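Local coordinates for putative endoribonuclease (Klebsiella pneumoniae, PDB 3LYB), which probably acts as a hydrolase of the L-PSP endoribonuclease family, in the YjgF-like group, although its substrate is not established, at residues B[75-80]-B[115-120]; B[99-104]-B[108-113]; B[15-20]-B[84-89]; B[42-45]-B[50-53]. One frame throughout, in Å; residues are numbered along the deposited sequence.

Contact 1: residues B[75-80]-B[115-120]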
loop_
_atom_site.group_PDB
_atom_site.type_symbol
_atom_site.label_atom_id
_atom_site.label_comp_id
_atom_site.label_asym_id
_atom_site.label_seq_id
_atom_site.Cartn_x
_atom_site.Cartn_y
_atom_site.Cartn_z
ATOM N N TYR B 75 15.554 -29.594 -0.444
ATOM C CA TYR B 75 16.815 -29.283 -1.083
ATOM C C TYR B 75 17.823 -28.661 -0.125
ATOM O O TYR B 75 19.010 -28.922 -0.197
ATOM C CB TYR B 75 16.557 -28.366 -2.278
ATOM C CG TYR B 75 17.621 -28.462 -3.315
ATOM C CD1 TYR B 75 17.483 -29.329 -4.404
ATOM C CD2 TYR B 75 18.798 -27.708 -3.203
ATOM C CE1 TYR B 75 18.495 -29.439 -5.371
ATOM C CE2 TYR B 75 19.811 -27.800 -4.165
ATOM C CZ TYR B 75 19.659 -28.673 -5.236
ATOM O OH TYR B 75 20.674 -28.764 -6.181
ATOM N N VAL B 76 17.345 -27.831 0.783
ATOM C CA VAL B 76 18.235 -27.136 1.686
ATOM C C VAL B 76 18.702 -28.077 2.773
ATOM O O VAL B 76 19.889 -28.116 3.106
ATOM C CB VAL B 76 17.547 -25.900 2.329
ATOM C CG1 VAL B 76 18.225 -25.502 3.654
ATOM C CG2 VAL B 76 17.564 -24.761 1.372
ATOM N N LEU B 77 17.743 -28.804 3.341
ATOM C CA LEU B 77 18.029 -29.751 4.404
ATOM C C LEU B 77 18.987 -30.853 3.961
ATOM O O LEU B 77 19.948 -31.161 4.668
ATOM C CB LEU B 77 16.741 -30.313 4.971
ATOM C CG LEU B 77 15.996 -29.315 5.862
ATOM C CD1 LEU B 77 14.658 -29.870 6.301
ATOM C CD2 LEU B 77 16.822 -28.917 7.088
ATOM N N GLU B 78 18.752 -31.398 2.769
ATOM C CA GLU B 78 19.646 -32.386 2.169
ATOM C C GLU B 78 21.037 -31.822 1.877
ATOM O O GLU B 78 22.029 -32.536 2.013
ATOM C CB GLU B 78 19.010 -33.005 0.916
ATOM C CG GLU B 78 19.900 -33.991 0.124
ATOM C CD GLU B 78 20.154 -35.343 0.833
ATOM O OE1 GLU B 78 19.486 -35.642 1.855
ATOM O OE2 GLU B 78 21.026 -36.107 0.337
ATOM N N SER B 79 21.119 -30.553 1.486
ATOM C CA SER B 79 22.419 -29.895 1.317
ATOM C C SER B 79 23.185 -29.920 2.622
ATOM O O SER B 79 24.369 -30.238 2.651
ATOM C CB SER B 79 22.251 -28.441 0.880
ATOM O OG SER B 79 21.736 -28.366 -0.435
ATOM N N ILE B 80 22.492 -29.585 3.704
ATOM C CA ILE B 80 23.095 -29.570 5.017
ATOM C C ILE B 80 23.630 -30.952 5.270
ATOM O O ILE B 80 24.813 -31.098 5.520
ATOM C CB ILE B 80 22.124 -29.069 6.118
ATOM C CG1 ILE B 80 21.994 -27.545 6.024
ATOM C CG2 ILE B 80 22.626 -29.429 7.505
ATOM C CD1 ILE B 80 20.782 -26.971 6.743
ATOM N N LYS B 115 11.169 -33.091 10.113
ATOM C CA LYS B 115 10.960 -34.390 10.748
ATOM C C LYS B 115 11.667 -35.556 10.013
ATOM O O LYS B 115 12.248 -36.443 10.654
ATOM C CB LYS B 115 9.474 -34.694 10.860
ATOM C CG LYS B 115 8.801 -34.046 12.027
ATOM C CD LYS B 115 7.295 -34.368 11.983
ATOM C CE LYS B 115 6.500 -33.524 12.980
ATOM N NZ LYS B 115 5.074 -33.378 12.575
ATOM N N LEU B 116 11.618 -35.545 8.681
ATOM C CA LEU B 116 12.300 -36.563 7.885
ATOM C C LEU B 116 13.816 -36.620 8.090
ATOM O O LEU B 116 14.440 -37.588 7.691
ATOM C CB LEU B 116 12.008 -36.396 6.380
ATOM C CG LEU B 116 10.583 -36.175 5.855
ATOM C CD1 LEU B 116 10.606 -35.912 4.354
ATOM C CD2 LEU B 116 9.622 -37.307 6.194
ATOM N N PHE B 117 14.406 -35.590 8.682
ATOM C CA PHE B 117 15.861 -35.539 8.838
ATOM C C PHE B 117 16.270 -35.706 10.291
ATOM O O PHE B 117 17.426 -36.023 10.586
ATOM C CB PHE B 117 16.428 -34.211 8.328
ATOM C CG PHE B 117 16.441 -34.089 6.849
ATOM C CD1 PHE B 117 15.283 -33.764 6.157
ATOM C CD2 PHE B 117 17.614 -34.291 6.144
ATOM C CE1 PHE B 117 15.296 -33.667 4.783
ATOM C CE2 PHE B 117 17.648 -34.186 4.777
ATOM C CZ PHE B 117 16.491 -33.866 4.086
ATOM N N TYR B 118 15.325 -35.442 11.184
ATOM C CA TYR B 118 15.504 -35.631 12.600
ATOM C C TYR B 118 14.324 -36.459 13.079
ATOM O O TYR B 118 13.366 -35.907 13.668
ATOM C CB TYR B 118 15.506 -34.292 13.316
ATOM C CG TYR B 118 16.656 -33.399 12.955
ATOM C CD1 TYR B 118 17.909 -33.570 13.550
ATOM C CD2 TYR B 118 16.495 -32.374 12.029
ATOM C CE1 TYR B 118 18.966 -32.749 13.234
ATOM C CE2 TYR B 118 17.556 -31.544 11.699
ATOM C CZ TYR B 118 18.785 -31.737 12.307
ATOM O OH TYR B 118 19.835 -30.919 11.987
ATOM N N PRO B 119 14.369 -37.786 12.810
ATOM C CA PRO B 119 13.270 -38.653 13.227
ATOM C C PRO B 119 13.341 -38.842 14.743
ATOM O O PRO B 119 12.300 -38.794 15.428
ATOM C CB PRO B 119 13.545 -39.956 12.478
ATOM C CG PRO B 119 15.060 -39.990 12.280
ATOM C CD PRO B 119 15.541 -38.549 12.319
ATOM N N ASP B 120 14.567 -39.003 15.254
ATOM C CA ASP B 120 14.806 -39.084 16.689
ATOM C C ASP B 120 14.669 -37.702 17.356
ATOM O O ASP B 120 13.567 -37.130 17.323
ATOM C CB ASP B 120 16.138 -39.802 16.991
ATOM C CG ASP B 120 16.033 -41.337 16.829
ATOM O OD1 ASP B 120 14.897 -41.883 16.764
ATOM O OD2 ASP B 120 17.092 -42.003 16.774
#
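L77 lays its CB over one face of the F117 ring, and this overlap is the centre of the contact between residues 75-80 and 115-120. The CB atom stands 3.7 Å from the centroid of the F117 ring and only 15° off the ring normal, a CH-pi approach, although it lies nearer the rim than the middle. From CB the L77 side chain continues along the ring, and CD1 reaches F117 CD1 at 3.9 Å. The phenyl group gets there because F117 turns CG away from its own carbonyl carbon, chi1 -73°, which sends the ring out of the loop and onto the helix surface. Its far end then meets the backbone of the next helical residue: CZ of F117 is 3.6 Å from E78 N, an oblique approach.

E78 adds a polar border. Its chain bends at chi2 and brings OE1 to 3.7 Å from F117 CE2, with the carboxylate and ring planes 52° apart. This is proximity alone, since the stronger partners of that carboxylate are R81 and R82, which form salt bridges with OE2. Two arginines beside a buried glutamate would probably favour its charged form.

The example illustrates how one aromatic residue can lay a loop on a helix, with no hydrogen bond between the two segments. On the helix, L77 also touches Y110 and V113 of helix 107-115, while V76 and I80 pack on strand 141-148, so that helix 60-85 lies between the sheet and the F117 loop.

Contact 2: residues B[99-104]-B[108-113]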
loop_
_atom_site.group_PDB
_atom_site.type_symbol
_atom_site.label_atom_id
_atom_site.label_comp_id
_atom_site.label_asym_id
_atom_site.label_seq_id
_atom_site.Cartn_x
_atom_site.Cartn_y
_atom_site.Cartn_z
ATOM N N GLN B 99 16.479 -20.757 11.012
ATOM C CA GLN B 99 15.641 -20.861 9.825
ATOM C C GLN B 99 14.891 -19.572 9.495
ATOM O O GLN B 99 14.123 -19.062 10.304
ATOM C CB GLN B 99 14.660 -22.009 9.998
ATOM C CG GLN B 99 15.345 -23.380 10.117
ATOM C CD GLN B 99 14.808 -24.182 11.276
ATOM O OE1 GLN B 99 14.567 -25.366 11.145
ATOM N NE2 GLN B 99 14.626 -23.538 12.428
ATOM N N TYR B 100 15.106 -19.080 8.279
ATOM C CA TYR B 100 14.589 -17.811 7.801
ATOM C C TYR B 100 13.533 -18.018 6.723
ATOM O O TYR B 100 13.794 -18.652 5.709
ATOM C CB TYR B 100 15.743 -17.023 7.201
ATOM C CG TYR B 100 16.865 -16.673 8.162
ATOM C CD1 TYR B 100 16.721 -15.624 9.064
ATOM C CD2 TYR B 100 18.076 -17.373 8.145
ATOM C CE1 TYR B 100 17.728 -15.281 9.936
ATOM C CE2 TYR B 100 19.115 -17.036 9.017
ATOM C CZ TYR B 100 18.931 -15.971 9.905
ATOM O OH TYR B 100 19.927 -15.597 10.788
ATOM N N PHE B 101 12.348 -17.462 6.937
ATOM C CA PHE B 101 11.249 -17.591 5.986
ATOM C C PHE B 101 10.824 -16.260 5.429
ATOM O O PHE B 101 10.846 -15.249 6.134
ATOM C CB PHE B 101 10.002 -18.137 6.676
ATOM C CG PHE B 101 10.111 -19.549 7.137
ATOM C CD1 PHE B 101 10.870 -19.878 8.258
ATOM C CD2 PHE B 101 9.408 -20.559 6.469
ATOM C CE1 PHE B 101 10.935 -21.201 8.702
ATOM C CE2 PHE B 101 9.471 -21.888 6.911
ATOM C CZ PHE B 101 10.242 -22.205 8.035
ATOM N N ARG B 102 10.376 -16.274 4.183
ATOM C CA ARG B 102 9.626 -15.158 3.630
ATOM C C ARG B 102 8.198 -15.135 4.155
ATOM O O ARG B 102 7.555 -14.100 4.152
ATOM C CB ARG B 102 9.608 -15.233 2.097
ATOM C CG ARG B 102 10.894 -14.698 1.508
ATOM C CD ARG B 102 10.778 -14.236 0.100
ATOM N NE ARG B 102 10.121 -12.953 0.017
ATOM C CZ ARG B 102 9.132 -12.659 -0.824
ATOM N NH1 ARG B 102 8.689 -13.559 -1.695
ATOM N NH2 ARG B 102 8.610 -11.437 -0.816
ATOM N N ASN B 103 7.697 -16.284 4.590
ATOM C CA ASN B 103 6.295 -16.416 4.985
ATOM C C ASN B 103 6.080 -17.561 5.968
ATOM O O ASN B 103 6.073 -18.729 5.569
ATOM C CB ASN B 103 5.433 -16.658 3.749
ATOM C CG ASN B 103 3.963 -16.556 4.045
ATOM O OD1 ASN B 103 3.489 -16.886 5.136
ATOM N ND2 ASN B 103 3.228 -16.078 3.078
ATOM N N LEU B 104 5.873 -17.233 7.238
ATOM C CA LEU B 104 5.708 -18.286 8.240
ATOM C C LEU B 104 4.466 -19.182 8.043
ATOM O O LEU B 104 4.336 -20.220 8.709
ATOM C CB LEU B 104 5.776 -17.737 9.672
ATOM C CG LEU B 104 7.174 -17.311 10.131
ATOM C CD1 LEU B 104 7.153 -16.712 11.531
ATOM C CD2 LEU B 104 8.176 -18.456 10.079
ATOM N N PRO B 108 4.357 -25.139 8.636
ATOM C CA PRO B 108 3.901 -26.531 8.632
ATOM C C PRO B 108 4.538 -27.388 7.533
ATOM O O PRO B 108 4.809 -28.561 7.758
ATOM C CB PRO B 108 2.399 -26.394 8.381
ATOM C CG PRO B 108 2.050 -25.071 9.006
ATOM C CD PRO B 108 3.228 -24.193 8.763
ATOM N N TYR B 109 4.768 -26.820 6.360
ATOM C CA TYR B 109 5.423 -27.559 5.280
ATOM C C TYR B 109 6.870 -27.859 5.626
ATOM O O TYR B 109 7.339 -28.991 5.467
ATOM C CB TYR B 109 5.384 -26.782 3.967
ATOM C CG TYR B 109 4.012 -26.599 3.414
ATOM C CD1 TYR B 109 3.360 -25.372 3.516
ATOM C CD2 TYR B 109 3.356 -27.643 2.793
ATOM C CE1 TYR B 109 2.083 -25.185 2.991
ATOM C CE2 TYR B 109 2.076 -27.471 2.266
ATOM C CZ TYR B 109 1.448 -26.239 2.366
ATOM O OH TYR B 109 0.195 -26.074 1.842
ATOM N N TYR B 110 7.582 -26.847 6.084
ATOM C CA TYR B 110 8.972 -27.023 6.429
ATOM C C TYR B 110 9.146 -28.059 7.569
ATOM O O TYR B 110 10.018 -28.937 7.522
ATOM C CB TYR B 110 9.573 -25.667 6.833
ATOM C CG TYR B 110 10.942 -25.817 7.397
ATOM C CD1 TYR B 110 12.049 -25.948 6.549
ATOM C CD2 TYR B 110 11.134 -25.881 8.778
ATOM C CE1 TYR B 110 13.327 -26.123 7.060
ATOM C CE2 TYR B 110 12.406 -26.044 9.305
ATOM C CZ TYR B 110 13.486 -26.173 8.442
ATOM O OH TYR B 110 14.724 -26.324 8.965
ATOM N N SER B 111 8.303 -27.919 8.588
ATOM C CA SER B 111 8.260 -28.804 9.735
ATOM C C SER B 111 8.025 -30.267 9.332
ATOM O O SER B 111 8.639 -31.148 9.891
ATOM C CB SER B 111 7.180 -28.328 10.711
ATOM O OG SER B 111 7.043 -29.230 11.788
ATOM N N ARG B 112 7.142 -30.516 8.367
ATOM C CA ARG B 112 6.953 -31.872 7.852
ATOM C C ARG B 112 8.320 -32.389 7.393
ATOM O O ARG B 112 8.787 -33.435 7.857
ATOM C CB ARG B 112 5.914 -31.901 6.710
ATOM C CG ARG B 112 5.944 -33.166 5.822
ATOM C CD ARG B 112 4.987 -33.080 4.602
ATOM N NE ARG B 112 3.591 -32.850 4.992
ATOM C CZ ARG B 112 2.620 -32.400 4.192
ATOM N NH1 ARG B 112 2.839 -32.126 2.918
ATOM N NH2 ARG B 112 1.406 -32.235 4.679
ATOM N N VAL B 113 8.969 -31.619 6.526
ATOM C CA VAL B 113 10.255 -32.002 5.958
ATOM C C VAL B 113 11.347 -32.186 7.012
ATOM O O VAL B 113 12.140 -33.134 6.933
ATOM C CB VAL B 113 10.702 -30.993 4.891
ATOM C CG1 VAL B 113 11.985 -31.434 4.215
ATOM C CG2 VAL B 113 9.610 -30.835 3.858
#
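This is a buried strand-to-helix contact within a beta-alpha-beta unit, in which helix 107-115 packs back onto the end of strand 94-101, the strand that leads into it. Two side chains of the strand, Q99 and F101, meet a single residue of the helix, Y110. The aromatic pair is an offset edge-to-face stack: the edge of F101 is directed at the face of Y110, with centroids 5.5 Å apart and planes at 86°. Closest to the helix backbone, F101 CZ comes within 3.7 Å of Y110 CB, which itself lies at the edge of the F101 ring and near its plane.

Y110 reaches past F101 because its CG is placed opposite the backbone N, chi1 171°, so the phenol extends from the helix toward the sheet. As modelled, its hydroxyl donates a hydrogen bond to Q99 OE1, but the separation of 2.4 Å between Y110 OH and Q99 OE1 is very short and, at this resolution, doubtful. The Q99 amide plane stands nearly upright to the phenol, 84° away. The amide nitrogen NE2 bonds to S125 OG and T126 O of strand 124-129. If the bond from Y110 is real, the amide links a buried tyrosine hydroxyl to the sheet.

Strand 94-101 is flanked by 124-129 and 141-148; V127 touches F101 from the first, I141 touches both aromatic rings from the second, and S73 of helix 60-85 closes on Y110.

Contact 3: residues B[15-20]-B[84-89]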
loop_
_atom_site.group_PDB
_atom_site.type_symbol
_atom_site.label_atom_id
_atom_site.label_comp_id
_atom_site.label_asym_id
_atom_site.label_seq_id
_atom_site.Cartn_x
_atom_site.Cartn_y
_atom_site.Cartn_z
ATOM N N ALA B 15 32.703 -19.211 2.523
ATOM C CA ALA B 15 33.198 -20.558 2.789
ATOM C C ALA B 15 32.021 -21.491 3.127
ATOM O O ALA B 15 31.278 -21.236 4.086
ATOM C CB ALA B 15 34.226 -20.526 3.938
ATOM N N ALA B 16 31.852 -22.565 2.353
ATOM C CA ALA B 16 30.741 -23.497 2.567
ATOM C C ALA B 16 30.590 -23.840 4.056
ATOM O O ALA B 16 29.528 -23.609 4.642
ATOM C CB ALA B 16 30.905 -24.760 1.708
ATOM N N TRP B 17 31.664 -24.378 4.649
ATOM C CA TRP B 17 31.778 -24.614 6.099
ATOM C C TRP B 17 33.147 -24.232 6.662
ATOM O O TRP B 17 34.066 -23.879 5.929
ATOM C CB TRP B 17 31.439 -26.058 6.480
ATOM C CG TRP B 17 32.227 -27.125 5.760
ATOM C CD1 TRP B 17 31.977 -27.633 4.509
ATOM C CD2 TRP B 17 33.361 -27.844 6.259
ATOM N NE1 TRP B 17 32.888 -28.615 4.203
ATOM C CE2 TRP B 17 33.751 -28.761 5.257
ATOM C CE3 TRP B 17 34.098 -27.793 7.449
ATOM C CZ2 TRP B 17 34.844 -29.623 5.411
ATOM C CZ3 TRP B 17 35.190 -28.653 7.602
ATOM C CH2 TRP B 17 35.549 -29.553 6.590
ATOM N N ARG B 18 33.259 -24.307 7.982
ATOM C CA ARG B 18 34.460 -23.906 8.705
ATOM C C ARG B 18 34.470 -24.566 10.071
ATOM O O ARG B 18 33.439 -24.598 10.755
ATOM C CB ARG B 18 34.496 -22.384 8.882
ATOM C CG ARG B 18 35.752 -21.849 9.530
ATOM C CD ARG B 18 36.874 -21.795 8.519
ATOM N NE ARG B 18 36.659 -20.722 7.552
ATOM C CZ ARG B 18 37.201 -19.512 7.658
ATOM N NH1 ARG B 18 37.995 -19.225 8.688
ATOM N NH2 ARG B 18 36.952 -18.589 6.733
ATOM N N ARG B 19 35.641 -25.090 10.448
ATOM C CA ARG B 19 35.861 -25.690 11.764
ATOM C C ARG B 19 36.467 -24.679 12.735
ATOM O O ARG B 19 37.259 -23.822 12.343
ATOM C CB ARG B 19 36.743 -26.936 11.663
ATOM C CG ARG B 19 37.114 -27.549 13.014
ATOM C CD ARG B 19 37.766 -28.917 12.875
ATOM N NE ARG B 19 36.800 -30.006 12.720
ATOM C CZ ARG B 19 36.070 -30.497 13.718
ATOM N NH1 ARG B 19 36.174 -29.997 14.953
ATOM N NH2 ARG B 19 35.223 -31.484 13.484
ATOM N N ALA B 20 36.047 -24.777 13.995
ATOM C CA ALA B 20 36.549 -23.943 15.078
ATOM C C ALA B 20 36.368 -24.710 16.381
ATOM O O ALA B 20 35.243 -24.829 16.898
ATOM C CB ALA B 20 35.808 -22.617 15.123
ATOM N N VAL B 84 27.516 -31.713 5.861
ATOM C CA VAL B 84 27.909 -32.299 7.135
ATOM C C VAL B 84 28.654 -33.630 6.944
ATOM O O VAL B 84 29.518 -33.992 7.740
ATOM C CB VAL B 84 26.679 -32.473 8.032
ATOM C CG1 VAL B 84 27.029 -33.179 9.340
ATOM C CG2 VAL B 84 26.067 -31.108 8.323
ATOM N N ALA B 85 28.317 -34.338 5.875
ATOM C CA ALA B 85 28.957 -35.597 5.551
ATOM C C ALA B 85 30.386 -35.351 5.083
ATOM O O ALA B 85 31.293 -36.066 5.484
ATOM C CB ALA B 85 28.156 -36.348 4.501
ATOM N N SER B 86 30.588 -34.313 4.275
ATOM C CA SER B 86 31.910 -33.983 3.723
ATOM C C SER B 86 32.893 -33.467 4.795
ATOM O O SER B 86 33.958 -32.910 4.478
ATOM C CB SER B 86 31.786 -32.966 2.576
ATOM O OG SER B 86 31.941 -31.626 3.040
ATOM N N ALA B 87 32.524 -33.650 6.061
ATOM C CA ALA B 87 33.366 -33.263 7.184
ATOM C C ALA B 87 33.321 -34.362 8.253
ATOM O O ALA B 87 33.861 -34.203 9.357
ATOM C CB ALA B 87 32.907 -31.929 7.744
ATOM N N GLY B 88 32.665 -35.475 7.913
ATOM C CA GLY B 88 32.663 -36.669 8.753
ATOM C C GLY B 88 31.454 -36.887 9.650
ATOM O O GLY B 88 31.283 -37.985 10.186
ATOM N N GLY B 89 30.612 -35.861 9.811
ATOM C CA GLY B 89 29.469 -35.920 10.736
ATOM C C GLY B 89 28.166 -36.349 10.096
ATOM O O GLY B 89 28.086 -36.444 8.870
#
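W17, on strand 17-20, sets its indole against the Schellman motif that ends helix 60-85, a compact case of the outermost strand of this chain's sheet meeting the close of a helix. The flat face of the six-membered ring is turned to the A87 methyl: CB lies 3.8 Å from that ring's centroid and 15° off its normal, a CH-pi contact displaced toward the rim. CH2 of W17 is the nearest ring atom to A87 CB, at 3.7 Å. W17 CG lies in the crowded position between the backbone N and the carbonyl carbon, chi1 55°, which directs the indole at the helix end.

The pyrrole side of the same ring system meets S86 obliquely. NE1 makes a weak hydrogen bond to S86 OG, 3.4 Å long and bent to 125°, while the stronger partner of that hydroxyl is T83 O, nearly one turn back in the helix. W17 also touches I24 of the adjoining strand 23-26.

The motif itself rests on backbone bonds. G88, at positive phi, is its C-prime residue, a place where glycine is common. The helix end is closed by G88 N bonding to A85 O at 2.9 Å, and by G89 N reaching back to V84 O at 3.0 Å.

Contact 4: residues B[42-45]-B[50-53]. With CA (calcium ion), chain F.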
loop_
_atom_site.group_PDB
_atom_site.type_symbol
_atom_site.label_atom_id
_atom_site.label_comp_id
_atom_site.label_asym_id
_atom_site.label_seq_id
_atom_site.Cartn_x
_atom_site.Cartn_y
_atom_site.Cartn_z
ATOM N N GLY B 42 9.845 -26.253 -7.419
ATOM C CA GLY B 42 8.735 -27.166 -7.229
ATOM C C GLY B 42 9.211 -28.594 -7.288
ATOM O O GLY B 42 10.421 -28.838 -7.367
ATOM N N PHE B 43 8.252 -29.521 -7.249
ATOM C CA PHE B 43 8.516 -30.973 -7.228
ATOM C C PHE B 43 9.431 -31.508 -8.332
ATOM O O PHE B 43 10.269 -32.393 -8.089
ATOM C CB PHE B 43 7.214 -31.760 -7.247
ATOM C CG PHE B 43 6.494 -31.741 -5.951
ATOM C CD1 PHE B 43 7.172 -32.008 -4.763
ATOM C CD2 PHE B 43 5.133 -31.469 -5.903
ATOM C CE1 PHE B 43 6.500 -32.012 -3.541
ATOM C CE2 PHE B 43 4.456 -31.462 -4.682
ATOM C CZ PHE B 43 5.148 -31.733 -3.497
ATOM N N GLN B 44 9.258 -30.968 -9.534
ATOM C CA GLN B 44 10.063 -31.354 -10.682
ATOM C C GLN B 44 11.567 -31.219 -10.445
ATOM O O GLN B 44 12.363 -31.832 -11.148
ATOM C CB GLN B 44 9.614 -30.590 -11.936
ATOM C CG GLN B 44 8.115 -30.815 -12.322
ATOM C CD GLN B 44 7.789 -32.276 -12.708
ATOM O OE1 GLN B 44 8.547 -32.920 -13.449
ATOM N NE2 GLN B 44 6.657 -32.794 -12.215
ATOM N N ASP B 45 11.967 -30.462 -9.435
ATOM C CA ASP B 45 13.401 -30.322 -9.139
ATOM C C ASP B 45 13.924 -31.306 -8.088
ATOM O O ASP B 45 15.079 -31.233 -7.683
ATOM C CB ASP B 45 13.750 -28.881 -8.746
ATOM C CG ASP B 45 13.510 -27.885 -9.879
ATOM O OD1 ASP B 45 14.041 -28.082 -11.013
ATOM O OD2 ASP B 45 12.795 -26.891 -9.624
ATOM N N VAL B 50 11.147 -38.824 -3.650
ATOM C CA VAL B 50 11.174 -37.782 -2.614
ATOM C C VAL B 50 9.897 -36.927 -2.676
ATOM O O VAL B 50 9.435 -36.417 -1.671
ATOM C CB VAL B 50 12.431 -36.892 -2.661
ATOM C CG1 VAL B 50 12.251 -35.690 -1.739
ATOM C CG2 VAL B 50 13.709 -37.691 -2.269
ATOM N N ARG B 51 9.288 -36.836 -3.846
ATOM C CA ARG B 51 8.054 -36.100 -3.961
ATOM C C ARG B 51 6.962 -36.629 -3.053
ATOM O O ARG B 51 6.402 -35.858 -2.243
ATOM C CB ARG B 51 7.576 -36.066 -5.405
ATOM C CG ARG B 51 8.570 -35.445 -6.314
ATOM C CD ARG B 51 8.171 -35.638 -7.742
ATOM N NE ARG B 51 9.342 -35.479 -8.600
ATOM C CZ ARG B 51 9.294 -35.368 -9.917
ATOM N NH1 ARG B 51 8.118 -35.372 -10.552
ATOM N NH2 ARG B 51 10.425 -35.231 -10.585
ATOM N N GLU B 52 6.640 -37.925 -3.173
ATOM C CA GLU B 52 5.518 -38.454 -2.350
ATOM C C GLU B 52 5.992 -38.566 -0.905
ATOM O O GLU B 52 5.198 -38.539 0.010
ATOM C CB GLU B 52 4.768 -39.685 -2.969
ATOM C CG GLU B 52 3.453 -40.254 -2.225
ATOM C CD GLU B 52 2.198 -39.315 -2.124
ATOM O OE1 GLU B 52 1.317 -39.333 -3.033
ATOM O OE2 GLU B 52 2.051 -38.615 -1.079
ATOM N N LEU B 53 7.300 -38.538 -0.711
ATOM C CA LEU B 53 7.862 -38.422 0.636
ATOM C C LEU B 53 7.726 -37.017 1.262
ATOM O O LEU B 53 7.793 -36.872 2.492
ATOM C CB LEU B 53 9.337 -38.843 0.634
ATOM C CG LEU B 53 10.085 -38.883 1.962
ATOM C CD1 LEU B 53 9.484 -39.922 2.883
ATOM C CD2 LEU B 53 11.526 -39.183 1.698
HETATM CA CA CA F . 13.348 -25.630 -12.182
#
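R51 extends its side chain from helix 48-54 across F43 and toward Q44, two residues of the 3-10 turn at 43-45. Its chain is stretched from CG to NE, and the aliphatic part runs beside the phenylalanine: R51 CG is 4.0 Å from F43 CD1, approached obliquely. The guanidinium then comes to lie nearly parallel to the F43 ring plane, 15° away, but it is F43 O and Q44 CA that lie over one of its faces. There F43 O is 3.3 Å from R51 NE, at an angle too poor for a hydrogen bond; NE bonds instead to V46 O just beyond the turn.

Q44 begins by pointing away from the helix, yet a bend at chi2, -64°, brings its amide round to the guanidinium. The two planes are 74° apart and Q44 NE2 lies 3.4 Å from R51 NH1; as modelled, two donors face each other, but the amide orientation is uncertain at this resolution. F43 itself is buried against D63, Q66 and L70 of helix 60-85.

D45 faces a calcium ion, with OD1 at 2.8 Å from the metal, long for a calcium-oxygen bond, and N41 is the other protein ligand. F43 and Q44 meet the arginine instead. Its guanidinium is fixed through NE to V46 O, and any attraction between its charge and the F43 carbonyl dipole is probably secondary.

In the fold
From the N terminus, residues 15-20 open the loop of contact 3, which closes only at 84-89, tying strand 17-20 to the end of helix 60-85. Within that span contact 4 makes a short loop of its own, 42-45 to 50-53, joining the calcium-bearing turn to helix 48-54. Before contact 3 closes, contact 1 opens at 75-80 on the same helix, so the two cross. Contact 1 runs on to 115-120 and encloses contact 2, the local turn from strand 94-101 into helix 107-115. Contacts 1 and 2 touch, as do contacts 1 and 4, whereas contacts 3 and 4 lie on opposite sides of the chain's centre.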